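PDB 4Q82: Phospholipase/Carboxylesterase from Haliangium ochraceum, which probably hydrolyses the ester bonds of carboxylic esters or phospholipids as a serine hydrolase of the alpha/beta-hydrolase fold. Local coordinates for residues V84-I89 with L126-A131; A187-G192 with V208-F213; N193-F198 with A222-I227; P229-I234 with Q243-Y248. One frame throughout, in Å; residues are numbered along the deposited sequence.

How the interactions relate
Interactions 1 and 2 are buried pairs of parallel strands in one mixed sheet, their centres about 15 Å apart on opposite sides of the chain's centre. Interaction 2 keeps its ladder regular, whereas interaction 1 splays at its carboxyl-terminal end and turns to water and histidine. Interactions 3 and 4 lie farther out, are partly buried and share helix 224-235: its early part meets the start of helix 195-201 through backbone and arginine, and its middle packs apolar side chains on edge strand 243-248. Interaction 2 touches both: its first strand leads into helix 195-201 and its second is the sheet neighbour of strand 243-248. Interaction 1 touches none of the others.

Interaction 1. Residues V84-I89 with L126-A131; sequences VFWHGI and LSPQHA
Val84 pairs with Leu126 in the parallel ladder between strands 80-86 and 124-128, inside the sheet of an alpha/beta-hydrolase fold. Its CG1 lies 3.9 Å from Pro128 CD, while helix 138-151 packs on the same valine. Phe85 N continues the ladder, donating to Leu126 O at 2.9 Å. The ring of Phe85 turns an edge to Ser127, whose OG lies near the ring plane 3.6 Å from Phe85 CD2, and Tyr260 meets this ring steeply. Beyond Phe85 the strands diverge, and a water takes over from direct pairing: it donates to Phe85 O and to Pro128 O, and accepts a weak bond from His87 N. Trp86 receives Pro128 over the face of its six-membered ring, a CH-pi contact with Pro128 CG 3.4 Å from the ring centroid and only 7° off its normal. At His87 the ring points across the widening gap, where NE2 accepts a nearly straight bond from His130 N at 2.9 Å. From the ring's other nitrogen, ND1 donates to Gly88 O at 2.7 Å. Next in the chain, Ile89 N is hydrogen-bonded to the sulfonylated serine at position 165, so the loop after this strand borders the probable active site, consistent with the oxyanion-hole region of such hydrolases. With ND1 as donor and NE2 as acceptor, two backbone bonds, one at each ring nitrogen, fix the rotation of the His87 imidazole and tie the loop after one strand to the loop after its neighbour.

Interaction 2. Residues A187-G192 with V208-F213; sequences AVLIAG and VPIWGF
Phe213 lies against Ile190 and Val188 on one face of the parallel pair formed by strands 186-190 and 210-215. Its CB is 3.9 Å from Ile190 CG1, and farther along the ring CE1 is 3.9 Å from Val188 CG1. That valine branch is anti to its own backbone N (chi1 168°), which turns it along the strand toward the phenylalanine; the ring is met aslant. On the other face Leu189 CD1 approaches Ile210 CG2 at 4.1 Å. Between these layers runs an unbroken parallel ladder: Ala187 N to Pro209 O, Trp211 N to Ala187 O, Leu189 N to Trp211 O, Phe213 N to Leu189 O, and lastly Ala191 N to Phe213 O at 2.8 Å. Gly212 stands beside Leu189, its CA 3.3 Å from Leu189 O, and the methyl CG2 of Thr226 packs against the glycine backbone. One shell out, Trp211 lays a ring face under Phe213 CZ, meets Trp271 edge-to-face and is hydrogen-bonded through NE1 to Thr246 OG1. Helix 268-273 backs Val188 and Phe213, while Trp172 of helix 167-178 covers Leu189 and Ile210. The two strands are joined by helix 195-201 in a beta-alpha-beta crossover within the alpha/beta-hydrolase sheet. The five backbone bonds satisfy alternating amides and carbonyls where every touching residue is buried, so the apolar side chains can fill both faces without leaving these groups unpaired.

Interaction 3. Residues N193-F198 with A222-I227; sequences NGRPAF and APAGTI
Gly194 and Gly225 join the start of helix 195-201 to the early part of helix 224-235, both of which follow strands of the alpha/beta-hydrolase sheet; Gly194 is an N-cap and Asn193 before it forms an Asx turn. Backbone hydrogen bonding supplies the direct link: Gly194 N donates to Gly225 O at 2.8 Å, the donor tilted 25° from the carbonyl plane. Four residues on from Gly225 stands Pro229, whose nitrogen has no hydrogen to give, so this carbonyl lacks its usual helical donor and turns to the neighbouring loop. Within the Asx turn the side chain of Asn193, with CG trans to the amide nitrogen (chi1 -180°), brings OD1 to Arg195 N at 2.9 Å and engages an amide of the first turn of helix 195-201. Close packing accompanies these bonds, since Asn193 CA and Gly225 CA are 3.8 Å apart and Asn193 OD1 is 3.6 Å from Gly225 CA. Electrostatics are carried by Arg195, whose NH2 makes a salt bridge to Glu228 of helix 224-235. Its aliphatic part runs over the backbone at Ala224, with CD 3.6 Å from Ala224 O. The chain then bends at chi3 (79°), carrying the guanidinium over Ala224 aslant, where Arg195 NH1 ends 3.5 Å from the methyl carbon Ala224 CB.

Interaction 4. Residues P229-I234 with Q243-Y248; sequences PMNGLI and QQLTVY
Met230, present as selenomethionine, reaches from helix 224-235 over three residues of edge strand 243-248, Gln243 to Leu245. Its CB starts against Leu245 CB at 3.7 Å, and CG passes Leu245 CD1 at 3.8 Å. The chain then bends at chi2 (-47°) and again at chi3, curling back along the strand instead of stretching across it. SE accordingly lies 4.1 Å from Gln244 O, and the terminal CE touches both that carbonyl, at 3.4 Å, and the amide oxygen of Gln243, its OE1, at 3.5 Å. Toward the sheet's interior the same side chain packs on Ile210. Around this central methionine, Ile234 slides past Gln243 in the opposite direction, with CG1 3.8 Å from Gln243 CB, and crosses the Leu245 side chain at about a right angle, CD1 lying against Leu245 CB. Leu233 CD1 meets the amide end of Gln243 at OE1, 3.7 Å away, and Asn231 OD1 approaches the CD2 branch of Leu245. The axes of helix segment 229-234 and strand 243-248 run roughly antiparallel, 7.8 Å apart at closest and 147° between directions; they belong to the second half of a beta-alpha-beta unit that begins with strand 210-215. The amide of Gln243 turns to that strand's side, OE1 accepting from Ile210 N and NE2 donating to Val208 O. Apolar carbon thus carries most of the helix-strand interface, while the buried amide of Gln243 is bonded by backbone groups at the start of strand 210-215 and in the loop before it, and presents only van der Waals contact to the helix.

Interaction 1. Residues V84-I89 with L126-A131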
loop_
_atom_site.group_PDB
_atom_site.type_symbol
_atom_site.label_atom_id
_atom_site.label_comp_id
_atom_site.label_asym_id
_atom_site.label_seq_id
_atom_site.Cartn_x
_atom_site.Cartn_y
_atom_site.Cartn_z
ATOM N N VAL A 84 0.263 -2.267 -4.559
ATOM C CA VAL A 84 1.451 -2.843 -3.933
ATOM C C VAL A 84 1.394 -2.475 -2.455
ATOM O O VAL A 84 1.294 -1.290 -2.097
ATOM C CB VAL A 84 2.749 -2.349 -4.579
ATOM C CG1 VAL A 84 3.992 -2.942 -3.855
ATOM C CG2 VAL A 84 2.780 -2.740 -6.081
ATOM N N PHE A 85 1.419 -3.499 -1.610
ATOM C CA PHE A 85 1.261 -3.325 -0.158
ATOM C C PHE A 85 2.569 -3.646 0.566
ATOM O O PHE A 85 3.167 -4.709 0.314
ATOM C CB PHE A 85 0.147 -4.237 0.380
ATOM C CG PHE A 85 0.257 -4.485 1.876
ATOM C CD1 PHE A 85 -0.108 -3.489 2.777
ATOM C CD2 PHE A 85 0.762 -5.688 2.367
ATOM C CE1 PHE A 85 0.002 -3.691 4.192
ATOM C CE2 PHE A 85 0.890 -5.906 3.740
ATOM C CZ PHE A 85 0.505 -4.906 4.665
ATOM N N TRP A 86 2.996 -2.752 1.473
ATOM C CA TRP A 86 4.219 -2.942 2.264
ATOM C C TRP A 86 3.895 -3.156 3.744
ATOM O O TRP A 86 3.265 -2.308 4.394
ATOM C CB TRP A 86 5.163 -1.734 2.091
ATOM C CG TRP A 86 5.620 -1.595 0.692
ATOM C CD1 TRP A 86 4.981 -0.929 -0.322
ATOM C CD2 TRP A 86 6.799 -2.164 0.120
ATOM N NE1 TRP A 86 5.702 -1.055 -1.487
ATOM C CE2 TRP A 86 6.813 -1.816 -1.246
ATOM C CE3 TRP A 86 7.846 -2.937 0.631
ATOM C CZ2 TRP A 86 7.844 -2.189 -2.103
ATOM C CZ3 TRP A 86 8.865 -3.339 -0.242
ATOM C CH2 TRP A 86 8.858 -2.944 -1.586
ATOM N N HIS A 87 4.360 -4.290 4.267
ATOM C CA HIS A 87 4.100 -4.731 5.631
ATOM C C HIS A 87 4.869 -3.929 6.704
ATOM O O HIS A 87 5.742 -3.096 6.399
ATOM C CB HIS A 87 4.465 -6.220 5.722
ATOM C CG HIS A 87 5.929 -6.467 5.517
ATOM N ND1 HIS A 87 6.862 -6.216 6.502
ATOM C CD2 HIS A 87 6.624 -6.913 4.439
ATOM C CE1 HIS A 87 8.073 -6.507 6.044
ATOM N NE2 HIS A 87 7.957 -6.934 4.799
ATOM N N GLY A 88 4.572 -4.214 7.967
ATOM C CA GLY A 88 5.259 -3.555 9.058
ATOM C C GLY A 88 6.509 -4.294 9.517
ATOM O O GLY A 88 6.795 -5.411 9.078
ATOM N N ILE A 89 7.244 -3.687 10.446
ATOM C CA ILE A 89 8.595 -4.185 10.776
ATOM C C ILE A 89 8.588 -5.605 11.373
ATOM O O ILE A 89 9.566 -6.372 11.230
ATOM C CB ILE A 89 9.309 -3.182 11.727
ATOM C CG1 ILE A 89 10.833 -3.315 11.654
ATOM C CG2 ILE A 89 8.769 -3.309 13.159
ATOM C CD1 ILE A 89 11.556 -2.132 12.327
ATOM N N LEU A 126 0.148 -7.115 -4.853
ATOM C CA LEU A 126 1.474 -7.667 -4.586
ATOM C C LEU A 126 1.948 -7.239 -3.208
ATOM O O LEU A 126 1.875 -6.063 -2.859
ATOM C CB LEU A 126 2.492 -7.206 -5.635
ATOM C CG LEU A 126 2.113 -7.444 -7.089
ATOM C CD1 LEU A 126 3.251 -6.970 -7.991
ATOM C CD2 LEU A 126 1.830 -8.923 -7.345
ATOM N N SER A 127 2.463 -8.185 -2.438
ATOM C CA SER A 127 2.885 -7.888 -1.071
ATOM C C SER A 127 4.331 -8.333 -0.866
ATOM O O SER A 127 4.588 -9.479 -0.468
ATOM C CB SER A 127 1.954 -8.580 -0.069
ATOM O OG SER A 127 0.592 -8.160 -0.242
ATOM N N PRO A 128 5.289 -7.437 -1.159
ATOM C CA PRO A 128 6.707 -7.817 -1.046
ATOM C C PRO A 128 7.214 -7.874 0.387
ATOM O O PRO A 128 6.722 -7.138 1.242
ATOM C CB PRO A 128 7.435 -6.708 -1.823
ATOM C CG PRO A 128 6.481 -5.507 -1.716
ATOM C CD PRO A 128 5.105 -6.121 -1.799
ATOM N N GLN A 129 8.217 -8.712 0.637
ATOM C CA GLN A 129 8.806 -8.777 1.976
ATOM C C GLN A 129 10.091 -7.970 1.998
ATOM O O GLN A 129 10.957 -8.126 1.118
ATOM C CB GLN A 129 9.104 -10.223 2.395
ATOM C CG GLN A 129 9.689 -10.349 3.816
ATOM C CD GLN A 129 9.583 -11.780 4.329
ATOM O OE1 GLN A 129 10.012 -12.728 3.662
ATOM N NE2 GLN A 129 8.995 -11.944 5.513
ATOM N N HIS A 130 10.212 -7.129 3.014
ATOM C CA HIS A 130 11.424 -6.371 3.243
ATOM C C HIS A 130 12.368 -7.161 4.132
ATOM O O HIS A 130 11.958 -7.662 5.185
ATOM C CB HIS A 130 11.091 -5.025 3.893
ATOM C CG HIS A 130 12.310 -4.271 4.318
ATOM N ND1 HIS A 130 13.225 -3.781 3.412
ATOM C CD2 HIS A 130 12.803 -3.986 5.549
ATOM C CE1 HIS A 130 14.220 -3.204 4.067
ATOM N NE2 HIS A 130 13.988 -3.314 5.365
ATOM N N ALA A 131 13.632 -7.267 3.717
ATOM C CA ALA A 131 14.634 -8.011 4.462
ATOM C C ALA A 131 15.487 -7.039 5.264
ATOM O O ALA A 131 15.669 -5.900 4.854
ATOM C CB ALA A 131 15.499 -8.825 3.514
HETATM O O HOH W 1 4.132 -6.497 2.058
#

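Interaction 2. Residues A187-G192 with V208-F213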
loop_
_atom_site.group_PDB
_atom_site.type_symbol
_atom_site.label_atom_id
_atom_site.label_comp_id
_atom_site.label_asym_id
_atom_site.label_seq_id
_atom_site.Cartn_x
_atom_site.Cartn_y
_atom_site.Cartn_z
ATOM N N ALA A 187 -2.220 6.810 -2.810
ATOM C CA ALA A 187 -1.666 6.028 -1.705
ATOM C C ALA A 187 -2.586 6.020 -0.494
ATOM O O ALA A 187 -3.257 7.009 -0.193
ATOM C CB ALA A 187 -0.261 6.578 -1.285
ATOM N N VAL A 188 -2.566 4.901 0.234
ATOM C CA VAL A 188 -3.260 4.781 1.506
ATOM C C VAL A 188 -2.189 4.404 2.510
ATOM O O VAL A 188 -1.613 3.328 2.428
ATOM C CB VAL A 188 -4.368 3.709 1.473
ATOM C CG1 VAL A 188 -4.875 3.413 2.889
ATOM C CG2 VAL A 188 -5.558 4.174 0.582
ATOM N N LEU A 189 -1.890 5.313 3.429
ATOM C CA LEU A 189 -0.702 5.175 4.272
ATOM C C LEU A 189 -1.139 5.171 5.719
ATOM O O LEU A 189 -1.688 6.166 6.209
ATOM C CB LEU A 189 0.283 6.317 4.009
ATOM C CG LEU A 189 0.704 6.390 2.538
ATOM C CD1 LEU A 189 1.685 7.562 2.308
ATOM C CD2 LEU A 189 1.316 5.058 2.118
ATOM N N ILE A 190 -0.897 4.063 6.408
ATOM C CA ILE A 190 -1.443 3.891 7.754
ATOM C C ILE A 190 -0.334 3.838 8.805
ATOM O O ILE A 190 0.568 2.991 8.696
ATOM C CB ILE A 190 -2.252 2.575 7.825
ATOM C CG1 ILE A 190 -3.397 2.602 6.794
ATOM C CG2 ILE A 190 -2.824 2.323 9.256
ATOM C CD1 ILE A 190 -3.831 1.174 6.398
ATOM N N ALA A 191 -0.433 4.704 9.819
ATOM C CA ALA A 191 0.456 4.682 11.008
ATOM C C ALA A 191 1.922 4.889 10.612
ATOM O O ALA A 191 2.831 4.240 11.175
ATOM C CB ALA A 191 0.292 3.372 11.792
ATOM N N GLY A 192 2.124 5.788 9.649
ATOM C CA GLY A 192 3.456 6.120 9.163
ATOM C C GLY A 192 3.851 7.524 9.572
ATOM O O GLY A 192 3.244 8.141 10.475
ATOM N N VAL A 208 -0.305 14.326 -5.419
ATOM C CA VAL A 208 -0.578 12.899 -5.258
ATOM C C VAL A 208 -1.729 12.696 -4.272
ATOM O O VAL A 208 -1.666 13.192 -3.159
ATOM C CB VAL A 208 0.663 12.161 -4.721
ATOM C CG1 VAL A 208 0.365 10.697 -4.509
ATOM C CG2 VAL A 208 1.831 12.335 -5.680
ATOM N N PRO A 209 -2.783 11.967 -4.674
ATOM C CA PRO A 209 -3.892 11.746 -3.741
ATOM C C PRO A 209 -3.452 10.810 -2.627
ATOM O O PRO A 209 -2.914 9.736 -2.926
ATOM C CB PRO A 209 -4.989 11.094 -4.610
ATOM C CG PRO A 209 -4.544 11.274 -6.035
ATOM C CD PRO A 209 -3.039 11.386 -6.004
ATOM N N ILE A 210 -3.634 11.225 -1.376
ATOM C CA ILE A 210 -3.249 10.402 -0.238
ATOM C C ILE A 210 -4.370 10.346 0.808
ATOM O O ILE A 210 -5.015 11.363 1.105
ATOM C CB ILE A 210 -1.949 10.929 0.438
ATOM C CG1 ILE A 210 -0.827 11.070 -0.598
ATOM C CG2 ILE A 210 -1.556 9.970 1.598
ATOM C CD1 ILE A 210 0.467 11.735 -0.049
ATOM N N TRP A 211 -4.621 9.151 1.335
ATOM C CA TRP A 211 -5.492 8.996 2.492
ATOM C C TRP A 211 -4.635 8.448 3.623
ATOM O O TRP A 211 -4.143 7.311 3.560
ATOM C CB TRP A 211 -6.661 8.062 2.178
ATOM C CG TRP A 211 -7.770 8.052 3.200
ATOM C CD1 TRP A 211 -7.734 8.544 4.474
ATOM C CD2 TRP A 211 -9.078 7.507 3.006
ATOM N NE1 TRP A 211 -8.966 8.329 5.093
ATOM C CE2 TRP A 211 -9.804 7.706 4.197
ATOM C CE3 TRP A 211 -9.711 6.873 1.924
ATOM C CZ2 TRP A 211 -11.137 7.290 4.344
ATOM C CZ3 TRP A 211 -11.033 6.451 2.064
ATOM C CH2 TRP A 211 -11.735 6.667 3.267
ATOM N N GLY A 212 -4.422 9.271 4.649
ATOM C CA GLY A 212 -3.603 8.871 5.783
ATOM C C GLY A 212 -4.489 8.479 6.954
ATOM O O GLY A 212 -5.545 9.103 7.187
ATOM N N PHE A 213 -4.067 7.443 7.676
ATOM C CA PHE A 213 -4.809 6.884 8.830
ATOM C C PHE A 213 -3.890 6.793 10.025
ATOM O O PHE A 213 -2.732 6.378 9.860
ATOM C CB PHE A 213 -5.309 5.458 8.564
ATOM C CG PHE A 213 -6.428 5.366 7.583
ATOM C CD1 PHE A 213 -6.182 5.438 6.214
ATOM C CD2 PHE A 213 -7.725 5.183 8.036
ATOM C CE1 PHE A 213 -7.237 5.343 5.279
ATOM C CE2 PHE A 213 -8.809 5.090 7.115
ATOM C CZ PHE A 213 -8.555 5.162 5.744
#

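Interaction 3. Residues N193-F198 with A222-I227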
loop_
_atom_site.group_PDB
_atom_site.type_symbol
_atom_site.label_atom_id
_atom_site.label_comp_id
_atom_site.label_asym_id
_atom_site.label_seq_id
_atom_site.Cartn_x
_atom_site.Cartn_y
_atom_site.Cartn_z
ATOM N N ASN A 193 4.913 8.028 8.944
ATOM C CA ASN A 193 5.407 9.351 9.243
ATOM C C ASN A 193 5.735 10.044 7.931
ATOM O O ASN A 193 6.738 9.737 7.306
ATOM C CB ASN A 193 6.655 9.301 10.140
ATOM C CG ASN A 193 7.189 10.697 10.479
ATOM O OD1 ASN A 193 6.626 11.710 10.061
ATOM N ND2 ASN A 193 8.276 10.754 11.275
ATOM N N GLY A 194 4.896 10.989 7.542
ATOM C CA GLY A 194 5.103 11.765 6.333
ATOM C C GLY A 194 5.596 13.175 6.594
ATOM O O GLY A 194 5.605 14.005 5.687
ATOM N N ARG A 195 6.026 13.465 7.821
ATOM C CA ARG A 195 6.512 14.820 8.098
ATOM C C ARG A 195 7.735 15.206 7.242
ATOM O O ARG A 195 7.754 16.306 6.686
ATOM C CB ARG A 195 6.780 14.982 9.608
ATOM C CG ARG A 195 5.478 14.721 10.419
ATOM C CD ARG A 195 5.686 14.830 11.930
ATOM N NE ARG A 195 5.713 16.229 12.370
ATOM C CZ ARG A 195 5.828 16.582 13.653
ATOM N NH1 ARG A 195 5.930 15.631 14.586
ATOM N NH2 ARG A 195 5.844 17.868 14.000
ATOM N N PRO A 196 8.745 14.319 7.106
ATOM C CA PRO A 196 9.850 14.699 6.221
ATOM C C PRO A 196 9.406 14.952 4.768
ATOM O O PRO A 196 9.863 15.915 4.151
ATOM C CB PRO A 196 10.791 13.488 6.297
ATOM C CG PRO A 196 10.539 12.927 7.687
ATOM C CD PRO A 196 9.022 13.033 7.792
ATOM N N ALA A 197 8.537 14.101 4.236
ATOM C CA ALA A 197 8.071 14.289 2.859
ATOM C C ALA A 197 7.371 15.640 2.654
ATOM O O ALA A 197 7.639 16.344 1.675
ATOM C CB ALA A 197 7.135 13.153 2.465
ATOM N N PHE A 198 6.467 15.989 3.566
ATOM C CA PHE A 198 5.746 17.246 3.445
ATOM C C PHE A 198 6.635 18.444 3.770
ATOM O O PHE A 198 6.490 19.503 3.162
ATOM C CB PHE A 198 4.501 17.260 4.342
ATOM C CG PHE A 198 3.660 18.497 4.151
ATOM C CD1 PHE A 198 2.943 18.681 2.974
ATOM C CD2 PHE A 198 3.630 19.493 5.117
ATOM C CE1 PHE A 198 2.193 19.823 2.764
ATOM C CE2 PHE A 198 2.877 20.661 4.913
ATOM C CZ PHE A 198 2.166 20.822 3.727
ATOM N N ALA A 222 4.406 8.157 16.407
ATOM C CA ALA A 222 3.615 9.306 16.899
ATOM C C ALA A 222 2.585 9.710 15.853
ATOM O O ALA A 222 2.902 9.774 14.659
ATOM C CB ALA A 222 4.531 10.504 17.229
ATOM N N PRO A 223 1.340 9.964 16.288
ATOM C CA PRO A 223 0.277 10.218 15.306
ATOM C C PRO A 223 0.478 11.541 14.582
ATOM O O PRO A 223 -0.093 11.687 13.501
ATOM C CB PRO A 223 -1.018 10.237 16.137
ATOM C CG PRO A 223 -0.595 10.313 17.560
ATOM C CD PRO A 223 0.812 9.724 17.643
ATOM N N ALA A 224 1.323 12.435 15.103
ATOM C CA ALA A 224 1.660 13.650 14.343
ATOM C C ALA A 224 2.266 13.276 12.982
ATOM O O ALA A 224 2.183 14.045 12.016
ATOM C CB ALA A 224 2.621 14.545 15.136
ATOM N N GLY A 225 2.848 12.073 12.906
ATOM C CA GLY A 225 3.463 11.600 11.672
ATOM C C GLY A 225 2.491 11.567 10.495
ATOM O O GLY A 225 2.896 11.728 9.329
ATOM N N THR A 226 1.215 11.319 10.781
ATOM C CA THR A 226 0.184 11.357 9.744
ATOM C C THR A 226 -0.607 12.660 9.801
ATOM O O THR A 226 -0.950 13.239 8.778
ATOM C CB THR A 226 -0.785 10.163 9.874
ATOM O OG1 THR A 226 -0.026 8.948 9.768
ATOM C CG2 THR A 226 -1.870 10.172 8.753
ATOM N N ILE A 227 -0.898 13.131 11.005
ATOM C CA ILE A 227 -1.808 14.258 11.127
ATOM C C ILE A 227 -1.203 15.556 10.569
ATOM O O ILE A 227 -1.892 16.320 9.885
ATOM C CB ILE A 227 -2.241 14.453 12.605
ATOM C CG1 ILE A 227 -3.121 13.260 13.044
ATOM C CG2 ILE A 227 -2.993 15.789 12.786
ATOM C CD1 ILE A 227 -3.342 13.202 14.557
#

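Interaction 4. Residues P229-I234 with Q243-Y248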
loop_
_atom_site.group_PDB
_atom_site.type_symbol
_atom_site.label_atom_id
_atom_site.label_comp_id
_atom_site.label_asym_id
_atom_site.label_seq_id
_atom_site.Cartn_x
_atom_site.Cartn_y
_atom_site.Cartn_z
ATOM N N PRO A 229 1.315 16.048 8.219
ATOM C CA PRO A 229 1.339 16.170 6.760
ATOM C C PRO A 229 -0.057 16.162 6.133
ATOM O O PRO A 229 -0.241 16.908 5.180
ATOM C CB PRO A 229 2.166 14.956 6.301
ATOM C CG PRO A 229 2.147 14.012 7.439
ATOM C CD PRO A 229 2.069 14.860 8.672
HETATM N N MSE A 230 -1.015 15.396 6.653
HETATM C CA MSE A 230 -2.315 15.382 5.985
HETATM C C MSE A 230 -3.003 16.728 6.197
HETATM O O MSE A 230 -3.643 17.254 5.274
HETATM C CB MSE A 230 -3.219 14.241 6.490
HETATM C CG MSE A 230 -2.778 12.827 6.158
HETATM SE SE MSE A 230 -2.252 12.582 4.302
HETATM C CE MSE A 230 -3.688 13.587 3.418
ATOM N N ASN A 231 -2.864 17.320 7.386
ATOM C CA ASN A 231 -3.440 18.657 7.566
ATOM C C ASN A 231 -2.823 19.657 6.585
ATOM O O ASN A 231 -3.521 20.488 6.011
ATOM C CB ASN A 231 -3.248 19.169 8.998
ATOM C CG ASN A 231 -4.207 18.531 9.989
ATOM O OD1 ASN A 231 -5.232 17.977 9.610
ATOM N ND2 ASN A 231 -3.890 18.659 11.272
ATOM N N GLY A 232 -1.505 19.574 6.405
ATOM C CA GLY A 232 -0.816 20.435 5.458
ATOM C C GLY A 232 -1.321 20.233 4.035
ATOM O O GLY A 232 -1.590 21.193 3.313
ATOM N N LEU A 233 -1.447 18.971 3.632
ATOM C CA LEU A 233 -1.862 18.656 2.284
ATOM C C LEU A 233 -3.307 19.093 2.045
ATOM O O LEU A 233 -3.630 19.614 0.981
ATOM C CB LEU A 233 -1.719 17.163 2.014
ATOM C CG LEU A 233 -0.278 16.629 1.971
ATOM C CD1 LEU A 233 -0.341 15.103 1.995
ATOM C CD2 LEU A 233 0.429 17.152 0.720
ATOM N N ILE A 234 -4.165 18.879 3.043
ATOM C CA ILE A 234 -5.574 19.288 2.951
ATOM C C ILE A 234 -5.679 20.809 2.829
ATOM O O ILE A 234 -6.528 21.320 2.089
ATOM C CB ILE A 234 -6.379 18.762 4.170
ATOM C CG1 ILE A 234 -6.627 17.265 4.003
ATOM C CG2 ILE A 234 -7.724 19.464 4.312
ATOM C CD1 ILE A 234 -7.052 16.564 5.268
ATOM N N GLN A 243 -7.310 14.727 -0.777
ATOM C CA GLN A 243 -6.495 14.434 0.399
ATOM C C GLN A 243 -7.443 14.071 1.546
ATOM O O GLN A 243 -8.428 14.779 1.779
ATOM C CB GLN A 243 -5.619 15.654 0.761
ATOM C CG GLN A 243 -4.721 16.155 -0.369
ATOM C CD GLN A 243 -3.667 15.137 -0.768
ATOM O OE1 GLN A 243 -3.372 14.203 -0.019
ATOM N NE2 GLN A 243 -3.101 15.306 -1.953
ATOM N N GLN A 244 -7.187 12.968 2.242
ATOM C CA GLN A 244 -8.070 12.579 3.343
ATOM C C GLN A 244 -7.297 12.154 4.566
ATOM O O GLN A 244 -6.210 11.568 4.477
ATOM C CB GLN A 244 -9.001 11.437 2.947
ATOM C CG GLN A 244 -10.169 11.837 2.064
ATOM C CD GLN A 244 -11.269 10.797 2.174
ATOM O OE1 GLN A 244 -12.035 10.790 3.144
ATOM N NE2 GLN A 244 -11.308 9.872 1.223
ATOM N N LEU A 245 -7.859 12.455 5.727
ATOM C CA LEU A 245 -7.190 12.091 6.987
ATOM C C LEU A 245 -8.206 11.405 7.900
ATOM O O LEU A 245 -9.318 11.933 8.112
ATOM C CB LEU A 245 -6.628 13.344 7.676
ATOM C CG LEU A 245 -6.214 13.158 9.138
ATOM C CD1 LEU A 245 -4.989 12.217 9.246
ATOM C CD2 LEU A 245 -5.886 14.501 9.836
ATOM N N THR A 246 -7.832 10.267 8.464
ATOM C CA THR A 246 -8.715 9.564 9.389
ATOM C C THR A 246 -7.954 9.341 10.661
ATOM O O THR A 246 -6.889 8.745 10.632
ATOM C CB THR A 246 -9.172 8.225 8.814
ATOM O OG1 THR A 246 -10.051 8.494 7.719
ATOM C CG2 THR A 246 -9.927 7.398 9.873
ATOM N N VAL A 247 -8.485 9.851 11.769
ATOM C CA VAL A 247 -7.834 9.669 13.068
ATOM C C VAL A 247 -8.763 8.849 13.950
ATOM O O VAL A 247 -9.906 9.239 14.202
ATOM C CB VAL A 247 -7.523 11.007 13.750
ATOM C CG1 VAL A 247 -6.917 10.775 15.162
ATOM C CG2 VAL A 247 -6.518 11.810 12.884
ATOM N N TYR A 248 -8.268 7.708 14.401
ATOM C CA TYR A 248 -9.073 6.837 15.227
ATOM C C TYR A 248 -8.839 7.226 16.671
ATOM O O TYR A 248 -7.736 7.044 17.195
ATOM C CB TYR A 248 -8.684 5.391 14.972
ATOM C CG TYR A 248 -8.933 4.862 13.569
ATOM C CD1 TYR A 248 -10.224 4.777 13.050
ATOM C CD2 TYR A 248 -7.866 4.356 12.800
ATOM C CE1 TYR A 248 -10.453 4.219 11.790
ATOM C CE2 TYR A 248 -8.084 3.796 11.520
ATOM C CZ TYR A 248 -9.382 3.735 11.036
ATOM O OH TYR A 248 -9.625 3.184 9.803
#